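Local coordinates for protein glutathione S-transferase (Vibrio parahaemolyticus, PDB 7MIQ) that probably catalyses the conjugation of reduced glutathione to electrophilic compounds, at residues 16-21 and 163-168; 55-60 and 70-75; 106-111 and 136-141; 152-155 and 159-162; 194-197 and 201-204. All blocks are in the same frame, centred on the assembly; numbering follows the deposited sequence.

Contact 1 of 5, residues 16-21 and 163-168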
# COMPACT_ATOMS: atom_id res chain seq x y z
N SER A 16 5.89 -16.34 3.87
CA SER A 16 6.51 -17.46 4.57
C SER A 16 7.07 -17.03 5.92
O SER A 16 6.91 -17.74 6.92
CB SER A 16 7.63 -18.07 3.71
OG SER A 16 7.10 -18.75 2.58
N ILE A 17 7.75 -15.88 5.97
CA ILE A 17 8.31 -15.40 7.23
C ILE A 17 7.19 -15.07 8.21
O ILE A 17 7.27 -15.41 9.40
CB ILE A 17 9.21 -14.18 6.97
CG1 ILE A 17 10.42 -14.59 6.12
CG2 ILE A 17 9.66 -13.55 8.28
CD1 ILE A 17 11.20 -13.39 5.58
N PHE A 18 6.13 -14.41 7.73
CA PHE A 18 5.00 -14.08 8.58
C PHE A 18 4.36 -15.33 9.17
O PHE A 18 4.06 -15.39 10.37
CB PHE A 18 3.97 -13.28 7.77
CG PHE A 18 2.89 -12.64 8.59
CD1 PHE A 18 1.79 -13.37 9.02
CD2 PHE A 18 2.96 -11.29 8.91
CE1 PHE A 18 0.79 -12.77 9.77
CE2 PHE A 18 1.96 -10.68 9.65
CZ PHE A 18 0.88 -11.42 10.09
N LEU A 19 4.16 -16.36 8.34
CA LEU A 19 3.56 -17.60 8.81
C LEU A 19 4.43 -18.25 9.88
O LEU A 19 3.92 -18.76 10.88
CB LEU A 19 3.34 -18.54 7.63
CG LEU A 19 2.32 -19.66 7.79
CD1 LEU A 19 0.99 -19.10 8.27
CD2 LEU A 19 2.15 -20.38 6.47
N LYS A 20 5.76 -18.23 9.70
CA LYS A 20 6.64 -18.78 10.72
C LYS A 20 6.57 -17.98 12.01
O LYS A 20 6.59 -18.56 13.10
CB LYS A 20 8.08 -18.83 10.20
CG LYS A 20 8.40 -20.05 9.35
CD LYS A 20 9.85 -20.02 8.88
CE LYS A 20 10.20 -21.24 8.06
NZ LYS A 20 11.57 -21.16 7.48
N GLU A 21 6.50 -16.65 11.92
CA GLU A 21 6.45 -15.82 13.12
C GLU A 21 5.23 -16.18 13.97
O GLU A 21 5.34 -16.32 15.20
CB GLU A 21 6.42 -14.33 12.75
CG GLU A 21 7.77 -13.73 12.35
CD GLU A 21 8.72 -13.58 13.53
OE1 GLU A 21 8.27 -13.65 14.70
OE2 GLU A 21 9.93 -13.38 13.30
N VAL A 163 5.96 -4.61 9.49
CA VAL A 163 6.79 -3.64 8.77
C VAL A 163 8.25 -4.07 8.77
O VAL A 163 8.99 -3.81 7.82
CB VAL A 163 6.61 -2.23 9.36
CG1 VAL A 163 7.40 -1.21 8.55
CG2 VAL A 163 5.14 -1.85 9.40
N ASP A 164 8.69 -4.74 9.84
CA ASP A 164 10.08 -5.18 9.91
C ASP A 164 10.34 -6.35 8.97
O ASP A 164 11.46 -6.51 8.48
CB ASP A 164 10.43 -5.54 11.35
CG ASP A 164 10.27 -4.35 12.28
OD1 ASP A 164 11.14 -3.45 12.25
OD2 ASP A 164 9.27 -4.30 13.02
N ILE A 165 9.33 -7.18 8.70
CA ILE A 165 9.47 -8.20 7.66
C ILE A 165 9.67 -7.53 6.31
O ILE A 165 10.58 -7.87 5.54
CB ILE A 165 8.25 -9.13 7.64
CG1 ILE A 165 8.05 -9.79 9.00
CG2 ILE A 165 8.39 -10.18 6.54
CD1 ILE A 165 6.81 -10.66 9.08
N THR A 166 8.83 -6.54 6.01
CA THR A 166 8.92 -5.82 4.74
C THR A 166 10.22 -5.04 4.63
O THR A 166 10.84 -4.99 3.57
CB THR A 166 7.70 -4.91 4.59
OG1 THR A 166 6.52 -5.71 4.56
CG2 THR A 166 7.79 -4.08 3.32
N GLY A 167 10.65 -4.41 5.73
CA GLY A 167 11.92 -3.70 5.70
C GLY A 167 13.10 -4.62 5.45
O GLY A 167 14.03 -4.27 4.72
N TYR A 168 13.07 -5.82 6.05
CA TYR A 168 14.12 -6.81 5.83
C TYR A 168 14.22 -7.19 4.36
O TYR A 168 15.32 -7.23 3.80
CB TYR A 168 13.84 -8.03 6.71
CG TYR A 168 14.63 -9.29 6.42
CD1 TYR A 168 15.86 -9.52 7.02
CD2 TYR A 168 14.11 -10.28 5.59
CE1 TYR A 168 16.57 -10.70 6.77
CE2 TYR A 168 14.81 -11.44 5.33
CZ TYR A 168 16.04 -11.65 5.92
OH TYR A 168 16.72 -12.82 5.66

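Contact 2 of 5, residues 55-60 and 70-75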
# COMPACT_ATOMS: atom_id res chain seq x y z
N LEU A 55 -3.40 -17.31 -1.76
CA LEU A 55 -3.96 -18.13 -0.70
C LEU A 55 -5.34 -18.62 -1.10
O LEU A 55 -6.17 -17.83 -1.56
CB LEU A 55 -4.06 -17.34 0.61
CG LEU A 55 -4.61 -18.13 1.79
CD1 LEU A 55 -3.61 -19.19 2.24
CD2 LEU A 55 -4.97 -17.20 2.94
N GLU A 56 -5.58 -19.92 -0.95
CA GLU A 56 -6.86 -20.53 -1.29
C GLU A 56 -7.48 -21.10 -0.02
O GLU A 56 -6.89 -21.98 0.62
CB GLU A 56 -6.69 -21.61 -2.36
CG GLU A 56 -8.00 -22.14 -2.92
CD GLU A 56 -7.79 -23.23 -3.96
OE1 GLU A 56 -7.01 -24.17 -3.70
OE2 GLU A 56 -8.40 -23.13 -5.05
N LEU A 57 -8.65 -20.60 0.34
CA LEU A 57 -9.34 -21.05 1.55
C LEU A 57 -10.03 -22.39 1.31
O LEU A 57 -10.18 -22.85 0.17
CB LEU A 57 -10.37 -20.00 1.99
CG LEU A 57 -9.85 -18.57 2.14
CD1 LEU A 57 -10.92 -17.67 2.73
CD2 LEU A 57 -8.58 -18.56 2.99
N ASP A 58 -10.47 -23.01 2.41
CA ASP A 58 -11.15 -24.30 2.31
C ASP A 58 -12.35 -24.25 1.38
O ASP A 58 -12.62 -25.23 0.67
CB ASP A 58 -11.57 -24.78 3.70
CG ASP A 58 -10.40 -25.25 4.54
OD1 ASP A 58 -9.39 -25.68 3.96
OD2 ASP A 58 -10.50 -25.19 5.78
N ASP A 59 -13.07 -23.13 1.35
CA ASP A 59 -14.26 -23.03 0.52
C ASP A 59 -13.96 -22.57 -0.91
O ASP A 59 -14.89 -22.31 -1.68
CB ASP A 59 -15.29 -22.09 1.17
CG ASP A 59 -14.85 -20.63 1.21
OD1 ASP A 59 -13.74 -20.30 0.76
OD2 ASP A 59 -15.64 -19.80 1.71
N GLY A 60 -12.68 -22.45 -1.27
CA GLY A 60 -12.30 -22.08 -2.62
C GLY A 60 -12.05 -20.60 -2.85
O GLY A 60 -11.60 -20.23 -3.94
N CYS A 70 -1.26 -12.11 4.59
CA CYS A 70 -0.80 -12.06 5.98
C CYS A 70 -1.90 -11.60 6.92
O CYS A 70 -2.02 -12.11 8.04
CB CYS A 70 0.42 -11.15 6.10
SG CYS A 70 1.92 -11.77 5.29
N ARG A 71 -2.72 -10.63 6.49
CA ARG A 71 -3.80 -10.16 7.36
C ARG A 71 -4.79 -11.28 7.65
O ARG A 71 -5.25 -11.43 8.78
CB ARG A 71 -4.50 -8.95 6.74
CG ARG A 71 -5.57 -8.35 7.65
CD ARG A 71 -6.19 -7.07 7.10
NE ARG A 71 -5.21 -6.01 6.86
CZ ARG A 71 -4.65 -5.28 7.81
NH1 ARG A 71 -4.92 -5.48 9.09
NH2 ARG A 71 -3.78 -4.33 7.47
N TYR A 72 -5.13 -12.08 6.63
CA TYR A 72 -6.03 -13.20 6.86
C TYR A 72 -5.39 -14.24 7.78
O TYR A 72 -6.02 -14.73 8.72
CB TYR A 72 -6.44 -13.85 5.53
CG TYR A 72 -7.52 -14.90 5.70
CD1 TYR A 72 -7.19 -16.22 6.01
CD2 TYR A 72 -8.86 -14.57 5.58
CE1 TYR A 72 -8.18 -17.18 6.18
CE2 TYR A 72 -9.85 -15.52 5.75
CZ TYR A 72 -9.50 -16.82 6.05
OH TYR A 72 -10.49 -17.77 6.22
N LEU A 73 -4.13 -14.59 7.50
CA LEU A 73 -3.44 -15.60 8.31
C LEU A 73 -3.27 -15.15 9.75
O LEU A 73 -3.27 -15.99 10.66
CB LEU A 73 -2.08 -15.91 7.70
CG LEU A 73 -2.07 -16.57 6.32
CD1 LEU A 73 -0.65 -16.61 5.76
CD2 LEU A 73 -2.68 -17.96 6.38
N ASP A 74 -3.11 -13.84 9.98
CA ASP A 74 -3.00 -13.34 11.35
C ASP A 74 -4.24 -13.69 12.16
O ASP A 74 -4.14 -14.04 13.34
CB ASP A 74 -2.77 -11.83 11.32
CG ASP A 74 -2.40 -11.27 12.69
OD1 ASP A 74 -1.59 -11.90 13.40
OD2 ASP A 74 -2.89 -10.18 13.05
N GLU A 75 -5.42 -13.61 11.55
CA GLU A 75 -6.64 -13.98 12.24
C GLU A 75 -6.89 -15.48 12.20
O GLU A 75 -7.59 -16.00 13.08
CB GLU A 75 -7.84 -13.24 11.64
CG GLU A 75 -7.74 -11.74 11.76
CD GLU A 75 -9.00 -11.03 11.30
OE1 GLU A 75 -10.10 -11.45 11.71
OE2 GLU A 75 -8.89 -10.06 10.53

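Contact 3 of 5, residues 106-111 and 136-141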
# COMPACT_ATOMS: atom_id res chain seq x y z
N LEU A 106 10.64 -0.43 -0.86
CA LEU A 106 10.53 -1.73 -1.52
C LEU A 106 10.16 -1.58 -2.99
O LEU A 106 10.82 -2.16 -3.86
CB LEU A 106 9.49 -2.59 -0.80
CG LEU A 106 9.34 -4.01 -1.35
CD1 LEU A 106 10.68 -4.75 -1.29
CD2 LEU A 106 8.27 -4.77 -0.59
N TYR A 107 9.10 -0.82 -3.29
CA TYR A 107 8.66 -0.67 -4.67
C TYR A 107 9.76 -0.07 -5.54
O TYR A 107 9.99 -0.51 -6.67
CB TYR A 107 7.41 0.20 -4.73
CG TYR A 107 6.16 -0.40 -4.11
CD1 TYR A 107 6.06 -1.77 -3.87
CD2 TYR A 107 5.07 0.40 -3.79
CE1 TYR A 107 4.91 -2.31 -3.31
CE2 TYR A 107 3.92 -0.13 -3.23
CZ TYR A 107 3.84 -1.48 -2.99
OH TYR A 107 2.70 -2.01 -2.44
N ALA A 108 10.46 0.95 -5.03
CA ALA A 108 11.57 1.54 -5.78
C ALA A 108 12.71 0.54 -5.97
O ALA A 108 13.38 0.57 -7.01
CB ALA A 108 12.07 2.79 -5.07
N ALA A 109 12.94 -0.33 -4.99
CA ALA A 109 13.99 -1.34 -5.13
C ALA A 109 13.62 -2.37 -6.18
O ALA A 109 14.47 -2.80 -6.97
CB ALA A 109 14.27 -2.01 -3.79
N PHE A 110 12.36 -2.80 -6.20
CA PHE A 110 11.87 -3.69 -7.25
C PHE A 110 12.12 -3.09 -8.63
O PHE A 110 12.67 -3.75 -9.52
CB PHE A 110 10.37 -3.96 -7.06
CG PHE A 110 10.05 -5.21 -6.30
CD1 PHE A 110 10.19 -6.46 -6.89
CD2 PHE A 110 9.58 -5.15 -5.00
CE1 PHE A 110 9.88 -7.61 -6.21
CE2 PHE A 110 9.27 -6.31 -4.30
CZ PHE A 110 9.42 -7.54 -4.90
N GLN A 111 11.71 -1.83 -8.82
CA GLN A 111 11.82 -1.20 -10.13
C GLN A 111 13.27 -1.06 -10.57
O GLN A 111 13.60 -1.27 -11.74
CB GLN A 111 11.13 0.17 -10.12
CG GLN A 111 9.62 0.09 -9.99
CD GLN A 111 8.98 -0.63 -11.16
OE1 GLN A 111 9.44 -0.54 -12.30
NE2 GLN A 111 7.90 -1.36 -10.89
N SER A 136 18.09 5.76 -7.29
CA SER A 136 18.33 7.00 -6.56
C SER A 136 17.27 7.23 -5.49
O SER A 136 17.57 7.80 -4.43
CB SER A 136 18.37 8.18 -7.53
OG SER A 136 19.36 7.99 -8.52
N ARG A 137 16.04 6.79 -5.73
CA ARG A 137 15.00 6.93 -4.71
C ARG A 137 15.27 6.01 -3.53
O ARG A 137 15.02 6.39 -2.37
CB ARG A 137 13.63 6.65 -5.32
CG ARG A 137 13.16 7.76 -6.27
CD ARG A 137 11.75 7.53 -6.80
NE ARG A 137 10.81 7.17 -5.74
CZ ARG A 137 10.09 6.06 -5.73
NH1 ARG A 137 10.15 5.18 -6.72
NH2 ARG A 137 9.29 5.82 -4.69
N VAL A 138 15.80 4.81 -3.78
CA VAL A 138 16.22 3.93 -2.69
C VAL A 138 17.28 4.62 -1.84
O VAL A 138 17.20 4.64 -0.61
CB VAL A 138 16.72 2.59 -3.24
CG1 VAL A 138 17.33 1.75 -2.12
CG2 VAL A 138 15.59 1.83 -3.92
N LEU A 139 18.30 5.20 -2.50
CA LEU A 139 19.38 5.84 -1.77
C LEU A 139 18.89 7.04 -0.96
O LEU A 139 19.42 7.31 0.12
CB LEU A 139 20.48 6.28 -2.74
CG LEU A 139 21.20 5.16 -3.51
CD1 LEU A 139 22.09 5.74 -4.60
CD2 LEU A 139 22.01 4.30 -2.56
N GLU A 140 17.88 7.76 -1.46
CA GLU A 140 17.37 8.91 -0.73
C GLU A 140 16.53 8.50 0.47
O GLU A 140 16.44 9.25 1.45
CB GLU A 140 16.56 9.81 -1.67
CG GLU A 140 17.40 10.52 -2.72
CD GLU A 140 16.56 11.23 -3.76
OE1 GLU A 140 15.32 11.07 -3.73
OE2 GLU A 140 17.14 11.95 -4.60
N PHE A 141 15.90 7.33 0.42
CA PHE A 141 15.08 6.90 1.55
C PHE A 141 15.92 6.31 2.68
O PHE A 141 15.50 6.37 3.84
CB PHE A 141 14.03 5.88 1.09
CG PHE A 141 13.23 5.29 2.21
CD1 PHE A 141 12.46 6.09 3.04
CD2 PHE A 141 13.24 3.92 2.44
CE1 PHE A 141 11.72 5.55 4.08
CE2 PHE A 141 12.50 3.37 3.48
CZ PHE A 141 11.74 4.19 4.30

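Contact 4 of 5, residues 152-155 and 159-162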
# COMPACT_ATOMS: atom_id res chain seq x y z
N SER A 152 13.98 4.32 17.31
CA SER A 152 13.03 3.25 17.55
C SER A 152 13.74 1.92 17.35
O SER A 152 14.56 1.78 16.44
CB SER A 152 11.82 3.37 16.61
OG SER A 152 10.83 2.39 16.88
N GLU A 153 13.43 0.94 18.21
CA GLU A 153 14.09 -0.36 18.07
C GLU A 153 13.65 -1.07 16.79
O GLU A 153 14.45 -1.75 16.15
CB GLU A 153 13.81 -1.23 19.29
CG GLU A 153 14.65 -2.51 19.28
CD GLU A 153 14.53 -3.32 20.55
OE1 GLU A 153 13.80 -2.90 21.47
OE2 GLU A 153 15.18 -4.39 20.63
N TYR A 154 12.39 -0.91 16.41
CA TYR A 154 11.87 -1.46 15.17
C TYR A 154 11.29 -0.32 14.33
O TYR A 154 11.22 0.83 14.78
CB TYR A 154 10.85 -2.56 15.45
CG TYR A 154 11.47 -3.74 16.18
CD1 TYR A 154 12.19 -4.70 15.49
CD2 TYR A 154 11.38 -3.85 17.57
CE1 TYR A 154 12.78 -5.77 16.15
CE2 TYR A 154 11.97 -4.92 18.24
CZ TYR A 154 12.66 -5.87 17.52
OH TYR A 154 13.25 -6.94 18.17
N ILE A 155 10.89 -0.63 13.10
CA ILE A 155 10.57 0.44 12.16
C ILE A 155 9.30 1.17 12.57
O ILE A 155 9.28 2.40 12.71
CB ILE A 155 10.47 -0.10 10.72
CG1 ILE A 155 11.83 -0.66 10.27
CG2 ILE A 155 10.02 1.00 9.78
CD1 ILE A 155 11.81 -1.26 8.87
N GLN A 159 8.00 -2.42 18.98
CA GLN A 159 7.85 -3.86 18.91
C GLN A 159 8.01 -4.33 17.47
O GLN A 159 7.67 -3.60 16.52
CB GLN A 159 6.49 -4.31 19.45
CG GLN A 159 6.37 -4.30 20.97
CD GLN A 159 6.29 -2.90 21.54
OE1 GLN A 159 5.42 -2.11 21.16
NE2 GLN A 159 7.20 -2.58 22.46
N PHE A 160 8.55 -5.53 17.32
CA PHE A 160 8.63 -6.17 16.01
C PHE A 160 7.23 -6.28 15.40
O PHE A 160 6.28 -6.67 16.08
CB PHE A 160 9.26 -7.56 16.14
CG PHE A 160 9.32 -8.34 14.86
CD1 PHE A 160 10.36 -8.14 13.96
CD2 PHE A 160 8.35 -9.28 14.55
CE1 PHE A 160 10.43 -8.86 12.78
CE2 PHE A 160 8.40 -10.00 13.37
CZ PHE A 160 9.44 -9.79 12.48
N SER A 161 7.11 -5.91 14.13
CA SER A 161 5.83 -5.93 13.44
C SER A 161 6.04 -6.36 11.99
O SER A 161 7.17 -6.59 11.55
CB SER A 161 5.15 -4.56 13.49
OG SER A 161 5.76 -3.66 12.58
N VAL A 162 4.93 -6.45 11.25
CA VAL A 162 5.00 -6.83 9.84
C VAL A 162 5.86 -5.86 9.04
O VAL A 162 6.44 -6.24 8.02
CB VAL A 162 3.57 -6.93 9.27
CG1 VAL A 162 2.90 -5.56 9.25
CG2 VAL A 162 3.58 -7.56 7.87

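Contact 5 of 5, residues 194-197 and 201-204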
# COMPACT_ATOMS: atom_id res chain seq x y z
N GLU A 194 20.85 -6.71 11.81
CA GLU A 194 21.49 -7.77 12.56
C GLU A 194 20.52 -8.41 13.55
O GLU A 194 20.49 -9.63 13.72
CB GLU A 194 22.72 -7.23 13.29
CG GLU A 194 23.42 -8.22 14.22
CD GLU A 194 24.54 -8.98 13.53
OE1 GLU A 194 24.83 -8.70 12.34
OE2 GLU A 194 25.15 -9.86 14.18
N GLN A 195 19.68 -7.58 14.17
CA GLN A 195 18.71 -8.05 15.15
C GLN A 195 17.61 -8.88 14.48
O GLN A 195 17.33 -10.01 14.90
CB GLN A 195 18.12 -6.84 15.88
CG GLN A 195 17.34 -7.11 17.13
CD GLN A 195 17.07 -5.82 17.89
OE1 GLN A 195 17.78 -4.83 17.73
NE2 GLN A 195 16.03 -5.82 18.71
N VAL A 196 17.00 -8.33 13.43
CA VAL A 196 15.88 -9.01 12.78
C VAL A 196 16.35 -10.28 12.07
O VAL A 196 15.69 -11.32 12.16
CB VAL A 196 15.17 -8.04 11.82
CG1 VAL A 196 14.15 -8.76 10.97
CG2 VAL A 196 14.51 -6.91 12.60
N SER A 197 17.48 -10.21 11.38
CA SER A 197 17.96 -11.38 10.64
C SER A 197 18.37 -12.53 11.54
O SER A 197 18.59 -13.64 11.04
CB SER A 197 19.14 -10.99 9.74
OG SER A 197 20.31 -10.76 10.51
N ALA A 201 12.32 -17.07 12.65
CA ALA A 201 11.47 -17.10 11.47
C ALA A 201 12.19 -16.65 10.21
O ALA A 201 11.73 -16.95 9.11
CB ALA A 201 10.23 -16.23 11.69
N PHE A 202 13.30 -15.93 10.35
CA PHE A 202 14.05 -15.45 9.19
C PHE A 202 15.14 -16.41 8.76
O PHE A 202 15.74 -16.21 7.69
CB PHE A 202 14.64 -14.07 9.49
CG PHE A 202 13.61 -12.98 9.62
CD1 PHE A 202 12.75 -12.94 10.71
CD2 PHE A 202 13.51 -11.99 8.66
CE1 PHE A 202 11.80 -11.94 10.83
CE2 PHE A 202 12.57 -10.99 8.77
CZ PHE A 202 11.71 -10.96 9.86
N GLN A 203 15.42 -17.44 9.55
CA GLN A 203 16.42 -18.43 9.15
C GLN A 203 15.92 -19.21 7.95
O GLN A 203 14.72 -19.51 7.83
CB GLN A 203 16.73 -19.36 10.32
CG GLN A 203 16.97 -18.64 11.64
CD GLN A 203 18.21 -17.77 11.62
OE1 GLN A 203 18.14 -16.54 11.59
NE2 GLN A 203 19.37 -18.41 11.66
N SER A 204 16.83 -19.51 7.03
CA SER A 204 16.51 -20.18 5.76
C SER A 204 15.51 -19.37 4.93
O SER A 204 14.76 -19.93 4.13
CB SER A 204 15.98 -21.60 5.99
OG SER A 204 16.98 -22.45 6.52

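Contact 1 of 5, residues 16-21 and 163-168
Ile-17 and Ile-165 carry this contact as a wholly apolar pair, with their side chains running past each other in opposite directions. The CG2 methyls meet at 4.0 Å (Ile-17 CG2 to Ile-165 CG2). Ile-165 holds CG1 anti to its carbonyl carbon (chi1 -58°), and its extended ethyl branch puts the CD1 methyl against the neighbouring residue, Phe-18: CD1 is 3.9 Å from Phe-18 CA and equally 3.9 Å from Phe-18 CD2.

The aromatic contacts flank this pair. Phe-18 crosses the Ile-165 branch at about a right angle, and Tyr-168 does the same to Ile-17, whose CD1 lies 4.1 Å from Tyr-168 CE2.

Polar groups are served elsewhere: the hydroxyl of Tyr-168 is hydrogen-bonded to Ser-205, and Glu-21 forms a salt bridge with Arg-199.

The helix segments run roughly antiparallel, at 143°, and their axes stay 10.5 Å apart, a gap that the branched side chains bridge. Helix 10-22 belongs to the thioredoxin-like domain and helix 162-177 to the all-helical one, so this is the buried interdomain packing characteristic of the glutathione S-transferase fold.

Contact 2 of 5, residues 55-60 and 70-75
Leu-57 sets its two methyls side by side against the outer end of the Tyr-72 ring, both on one side of the ring plane. Leu-57 CD1 lies 3.5 Å from Tyr-72 OH, and Leu-57 CD2 is 3.5 Å from Tyr-72 CE1. Both methyls come nearly as close to CZ, so the pair supports the phenol end from that one side. The two side chains come from opposite directions, the leucine from just beyond the strand and the tyrosine from the helix. Tyr-72 reaches this far because its CG is anti to the backbone N (chi1 -172°), which swings the ring out from the helix.

A second bump comes from Leu-55, on the same side of the ring. Leu-55 CD2 settles into the hollow between the root of the tyrosine ring and the neighbouring leucine, 3.9 Å from Tyr-72 CD1 and 4.2 Å from Leu-73 CD2. The Leu-55 and Tyr-72 side chains cross at about a right angle. The helix thus offers a ring and a methyl side by side, and facing them are Leu-55 on the strand and Leu-57 just past it, with one residue between them.

Just beyond the strand, a type I turn from Leu-57 to Gly-60 closes with a hydrogen bond from Gly-60 N to Leu-57 O of 2.9 Å.

In the thioredoxin-like domain the contact lays helix 66-76 against the sheet: Tyr-72 also touches Ile-63 on the edge strand 62-64, and Leu-73 packs on Val-15 and Leu-19 of helix 10-22. On the dimer side, Leu-57 meets Leu-89 and Tyr-72 meets Ala-92, both of the second subunit.

Contact 3 of 5, residues 106-111 and 136-141
Small residues, Ala-108 and Ala-109, let Val-138 and Arg-137 come close in this buried helix-to-helix contact inside the all-helical domain. It joins the long helix 88-114 to helix 127-151, which follows it in the chain. The segments run at 148° to one another, close to antiparallel, and their axes approach to 8.7 Å. The nearest backbones are those of Ala-108 and Val-138, whose CA atoms are 6.1 Å apart.

Val-138 uses one branch. With CG1 anti to the backbone N (chi1 172°), Val-138 CG2 is left to face the other helix, where it sits 3.6 Å from Ala-109 N and 3.8 Å from Ala-108 CB. It therefore packs on the peptide link between the two alanines as much as on their methyls.

Arg-137 reaches the same spot differently. A bend at chi3 folds the chain back, so that the guanidinium lies with one face over the Ala-108 methyl, and Arg-137 NH1 comes to 3.5 Å from Ala-108 CB. Its NH2 makes a weak hydrogen bond to Phe-103 O, one turn and more earlier on helix 88-114.

No hydrogen bond joins the two segments. Across them the contact is probably held mainly by dispersion between methyls, backbone and a flat cation, with the arginine giving its face to carbon and turning part of its polar rim to a carbonyl outside the segments.

Contact 4 of 5, residues 152-155 and 159-162
Tyr-154 lays one ring face over the backbone at Phe-160, and two different groups meet that face. Toward its rim sits a peptide nitrogen, Phe-160 N, only 3.3 Å from Tyr-154 CD2. Near its middle stands Phe-160 CB, making a CH-pi contact 4.0 Å from the centroid of the Tyr-154 ring. What permits this is the tyrosine rotamer: CG is anti to the carbonyl carbon (chi1 -63°), and the ring reaches across to the returning chain.

Phe-160 takes the other choice, with CG anti to its backbone N (chi1 177°). Its ring consequently leads away from the tyrosine and turns an edge to it, in an offset edge-to-face pair with centroids 6.0 Å apart and planes at 83°.

These residues precede helix 162-177, the site of the N-capping box and hydrophobic staple well known in glutathione S-transferases. Ser-161 is the N-cap: its OG accepts from Val-163 N, while Asp-164 OD2 accepts from Ser-161 N. Phe-160, just before the cap, packs on Ile-165 as the staple requires.

Ser-152 helps to shape the other limb of the loop, where Ser-152 OG donates to Tyr-154 O at 2.6 Å. The next peptide nitrogen, that of Ile-155, is bound by Asp-164 OD1, which ties the loop to the first turn of the helix.

Contact 5 of 5, residues 194-197 and 201-204
The backbone doubles back between Val-196 and Phe-202: one segment is the tail of helix 187-196, and the other starts in a short 3-10 segment at 201-202 before going over to loop. The nearest alpha carbons, Ser-197 CA and Phe-202 CA, are 5.8 Å apart. At Gln-203 the chain opens into an extended conformation and leaves the turn.

Across this bend, Val-196 covers one face of the Phe-202 ring. The methyl Val-196 CG1 does the touching, lying 3.5 Å from both CZ and CE2 of Phe-202, displaced toward that rim. The CH-pi distance from Val-196 CG1 to the Phe-202 ring centroid is 3.7 Å, 25° off the normal. CG1 is anti to the valine's backbone N (chi1 171°), which turns that branch to the ring. The carbonyl oxygen of the same residue lies on the same side, nearer CG and CD1, with Val-196 O 3.7 Å from Phe-202 CG. Phe-202 has CG anti to its own carbonyl carbon, and the ring leans back over the helix tail.

Ser-197, next along, turns its hydroxyl to the helix itself, bonding to Phe-193 O.

The ring of Phe-202 ends up at a meeting of helices: it makes an edge-to-face pair with Tyr-168 and packs on Ile-165, both of helix 162-177, and it touches Ile-17 and Glu-21 of helix 10-22. Val-196, for its part, packs on Tyr-154 and Phe-160 in the loop leading to helix 162-177.

Overall arrangement
Contact 1 sits about 7 Å from the centre of the chain and joins the two domains; contacts 2, 3 and 4 all fall, along the sequence, between its two segments. Contact 2 belongs to the thioredoxin-like domain, contact 3 to the helical one, and they lie on opposite sides of the chain's centre, about 30 Å apart between centres. Contacts 4 and 5 cluster by contact 1, about 11 and 9 Å from it centre to centre, and touch each other through Phe-160 and Phe-202. Contact 1 lies on helix 162-177, and contacts 4 and 5 pack against that helix through these same rings, while helix 10-22 carries the packing on to contact 2, linking the domains.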